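Putative mannose-1-phosphate guanylyl transferase (Thermus thermophilus, PDB 2CU2) probably catalyses the transfer of a guanylyl group from GTP to mannose 1-phosphate, making GDP-mannose. Local coordinates at residues W17-E22 with A309-E314. Residues are numbered along the deposited sequence; the frame is centred on the assembly and turned at random.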
ATOM      1  N   TRP A  17     -12.330   3.621   3.834  1.00 31.50           N
ATOM      2  CA  TRP A  17     -11.053   4.158   4.303  1.00 30.61           C
ATOM      3  C   TRP A  17     -10.020   3.432   3.427  1.00 30.02           C
ATOM      4  O   TRP A  17     -10.222   2.266   3.072  1.00 28.57           O
ATOM      5  CB  TRP A  17     -10.849   3.788   5.778  1.00 31.06           C
ATOM      6  CG  TRP A  17      -9.550   4.273   6.363  1.00 32.85           C
ATOM      7  CD1 TRP A  17      -9.335   5.449   7.034  1.00 31.51           C
ATOM      8  CD2 TRP A  17      -8.276   3.622   6.279  1.00 31.46           C
ATOM      9  NE1 TRP A  17      -8.003   5.567   7.372  1.00 31.02           N
ATOM     10  CE2 TRP A  17      -7.331   4.462   6.921  1.00 32.13           C
ATOM     11  CE3 TRP A  17      -7.839   2.414   5.722  1.00 30.22           C
ATOM     12  CZ2 TRP A  17      -5.972   4.127   7.018  1.00 31.55           C
ATOM     13  CZ3 TRP A  17      -6.492   2.083   5.816  1.00 31.00           C
ATOM     14  CH2 TRP A  17      -5.574   2.938   6.461  1.00 31.36           C
ATOM     15  N   PRO A  18      -8.891   4.083   3.090  1.00 31.01           N
ATOM     16  CA  PRO A  18      -8.412   5.429   3.412  1.00 32.12           C
ATOM     17  C   PRO A  18      -8.917   6.551   2.511  1.00 33.19           C
ATOM     18  O   PRO A  18      -8.539   7.709   2.704  1.00 35.02           O
ATOM     19  CB  PRO A  18      -6.909   5.276   3.287  1.00 30.47           C
ATOM     20  CG  PRO A  18      -6.815   4.441   2.051  1.00 31.02           C
ATOM     21  CD  PRO A  18      -7.875   3.366   2.295  1.00 28.01           C
ATOM     22  N   LEU A  19      -9.744   6.222   1.523  1.00 32.76           N
ATOM     23  CA  LEU A  19     -10.243   7.247   0.615  1.00 34.25           C
ATOM     24  C   LEU A  19     -11.137   8.249   1.326  1.00 36.51           C
ATOM     25  O   LEU A  19     -11.042   9.452   1.081  1.00 35.97           O
ATOM     26  CB  LEU A  19     -10.996   6.620  -0.559  1.00 33.39           C
ATOM     27  CG  LEU A  19     -11.485   7.615  -1.616  1.00 33.53           C
ATOM     28  CD1 LEU A  19     -10.297   8.303  -2.264  1.00 32.03           C
ATOM     29  CD2 LEU A  19     -12.315   6.886  -2.661  1.00 32.24           C
ATOM     30  N   SER A  20     -12.005   7.765   2.208  1.00 38.19           N
ATOM     31  CA  SER A  20     -12.863   8.669   2.958  1.00 41.47           C
ATOM     32  C   SER A  20     -12.106   9.396   4.069  1.00 44.53           C
ATOM     33  O   SER A  20     -11.104   8.936   4.606  1.00 44.54           O
ATOM     34  CB  SER A  20     -14.038   7.873   3.527  1.00 40.20           C
ATOM     35  OG  SER A  20     -13.544   6.771   4.293  1.00 40.72           O
ATOM     36  N   ARG A  21     -12.623  10.603   4.375  1.00 48.06           N
ATOM     37  CA  ARG A  21     -11.964  11.496   5.329  1.00 50.53           C
ATOM     38  C   ARG A  21     -12.982  12.051   6.335  1.00 51.99           C
ATOM     39  O   ARG A  21     -14.186  11.971   6.140  1.00 50.62           O
ATOM     40  CB  ARG A  21     -11.396  12.669   4.529  1.00 52.41           C
ATOM     41  CG  ARG A  21     -10.051  12.369   3.873  1.00 55.26           C
ATOM     42  CD  ARG A  21      -9.118  13.578   3.959  1.00 57.94           C
ATOM     43  NE  ARG A  21      -8.902  14.172   2.637  1.00 60.29           N
ATOM     44  CZ  ARG A  21      -9.111  15.495   2.513  1.00 61.63           C
ATOM     45  NH1 ARG A  21      -9.519  16.203   3.552  1.00 62.55           N
ATOM     46  NH2 ARG A  21      -8.818  16.101   1.359  1.00 63.10           N
ATOM     47  N   GLU A  22     -12.465  12.620   7.447  1.00 53.48           N
ATOM     48  CA  GLU A  22     -13.359  13.299   8.386  1.00 54.68           C
ATOM     49  C   GLU A  22     -14.108  14.442   7.699  1.00 53.98           C
ATOM     50  O   GLU A  22     -15.315  14.604   7.822  1.00 52.73           O
ATOM     51  CB  GLU A  22     -12.538  13.856   9.559  1.00 57.80           C
ATOM     52  CG  GLU A  22     -13.225  13.638  10.914  1.00 62.16           C
ATOM     53  CD  GLU A  22     -14.170  14.784  11.198  1.00 64.49           C
ATOM     54  OE1 GLU A  22     -15.169  14.897  10.504  1.00 65.63           O
ATOM     55  OE2 GLU A  22     -13.942  15.505  12.168  1.00 67.23           O
ATOM     56  N   ALA A 309      -5.780  -0.381  -1.376  1.00 28.45           N
ATOM     57  CA  ALA A 309      -6.196   1.000  -1.592  1.00 29.64           C
ATOM     58  C   ALA A 309      -5.223   1.989  -0.980  1.00 31.87           C
ATOM     59  O   ALA A 309      -4.988   1.980   0.230  1.00 33.80           O
ATOM     60  CB  ALA A 309      -7.599   1.224  -1.015  1.00 27.60           C
ATOM     61  N   LYS A 310      -4.670   2.851  -1.829  1.00 31.20           N
ATOM     62  CA  LYS A 310      -3.688   3.834  -1.391  1.00 31.06           C
ATOM     63  C   LYS A 310      -4.173   5.261  -1.653  1.00 31.73           C
ATOM     64  O   LYS A 310      -4.478   5.646  -2.774  1.00 32.24           O
ATOM     65  CB  LYS A 310      -2.386   3.578  -2.150  1.00 33.07           C
ATOM     66  CG  LYS A 310      -1.322   4.637  -1.852  1.00 33.74           C
ATOM     67  CD  LYS A 310      -0.734   5.245  -3.127  1.00 37.15           C
ATOM     68  CE  LYS A 310       0.228   6.401  -2.837  1.00 36.41           C
ATOM     69  NZ  LYS A 310      -0.530   7.579  -2.420  1.00 36.39           N
ATOM     70  N   VAL A 311      -4.238   6.056  -0.594  1.00 31.65           N
ATOM     71  CA  VAL A 311      -4.623   7.459  -0.706  1.00 31.82           C
ATOM     72  C   VAL A 311      -3.673   8.226   0.205  1.00 32.36           C
ATOM     73  O   VAL A 311      -3.647   8.007   1.418  1.00 33.94           O
ATOM     74  CB  VAL A 311      -6.080   7.705  -0.262  1.00 31.81           C
ATOM     75  CG1 VAL A 311      -6.414   9.203  -0.397  1.00 31.07           C
ATOM     76  CG2 VAL A 311      -7.036   6.868  -1.111  1.00 28.36           C
ATOM     77  N   GLY A 312      -2.877   9.115  -0.380  1.00 35.59           N
ATOM     78  CA  GLY A 312      -1.922   9.864   0.419  1.00 34.77           C
ATOM     79  C   GLY A 312      -0.927   8.903   1.047  1.00 35.76           C
ATOM     80  O   GLY A 312      -0.373   8.034   0.366  1.00 35.02           O
ATOM     81  N   ASP A 313      -0.705   9.044   2.348  1.00 36.10           N
ATOM     82  CA  ASP A 313       0.230   8.175   3.049  1.00 35.65           C
ATOM     83  C   ASP A 313      -0.472   7.073   3.832  1.00 36.26           C
ATOM     84  O   ASP A 313       0.028   6.604   4.859  1.00 37.14           O
ATOM     85  CB  ASP A 313       1.115   9.002   3.982  1.00 37.84           C
ATOM     86  CG  ASP A 313       2.010   9.964   3.223  1.00 37.40           C
ATOM     87  OD1 ASP A 313       2.801   9.503   2.371  1.00 38.95           O
ATOM     88  OD2 ASP A 313       1.921  11.181   3.474  1.00 40.10           O
ATOM     89  N   GLU A 314      -1.636   6.658   3.346  1.00 34.74           N
ATOM     90  CA  GLU A 314      -2.379   5.594   4.002  1.00 35.35           C
ATOM     91  C   GLU A 314      -2.659   4.483   3.004  1.00 34.40           C
ATOM     92  O   GLU A 314      -3.067   4.741   1.870  1.00 34.92           O
ATOM     93  CB  GLU A 314      -3.684   6.131   4.586  1.00 34.36           C
ATOM     94  CG  GLU A 314      -3.466   7.211   5.631  1.00 37.41           C
ATOM     95  CD  GLU A 314      -4.690   7.467   6.491  1.00 39.80           C
ATOM     96  OE1 GLU A 314      -5.743   7.836   5.940  1.00 39.94           O
ATOM     97  OE2 GLU A 314      -4.598   7.300   7.723  1.00 41.09           O
TER
HETATM   98  O   HOH W   1      -7.474   7.920   8.656  1.00 50.36           O
HETATM   99  O   HOH W   2      -8.270   8.600   5.697  1.00 39.56           O
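Pro-18 wedges its ring between Ala-309, Val-311 and Glu-314, showing how a proline in a loop can fit its ring against three side chains of a strand and its turn. Its CB rests 3.6 Å from Glu-314 CB, while CG lies 4.0 Å from Val-311 CG2 and CD meets the methyl of Ala-309. Val-311 CG2 also touches Leu-19 CD1 at 3.7 Å. A cis peptide bond precedes Pro-18 and folds its ring back over the indole of Trp-17, with CB centred above one face. The Glu-314 side chain crosses that of Trp-17 at about a right angle, with OE2 3.5 Å from Trp-17 CZ2 and the carboxylate plane turned 67° from the ring.

Water carries the polar part of the contact. One molecule, in the ring plane, accepts from Trp-17 NE1 at 2.7 Å and can donate to Glu-314 OE2; a second lies 2.7 Å from Glu-314 OE1 and can donate to it or to Ser-20 O. With CG anti to the carbonyl carbon (chi1 -61°) and the chain extended beyond it, Glu-314 brings both oxygens to these waters.

Further out, Trp-17 packs on helix 327-334, Leu-19 on Tyr-292, and Glu-314 continues the sheet into the second subunit. The type II' turn from Val-311 to Glu-314 closes a two-residue beta hairpin, and the contact joins a loop of the GT-A-like nucleotidyltransferase fold to the C-terminal beta-helix-like domain.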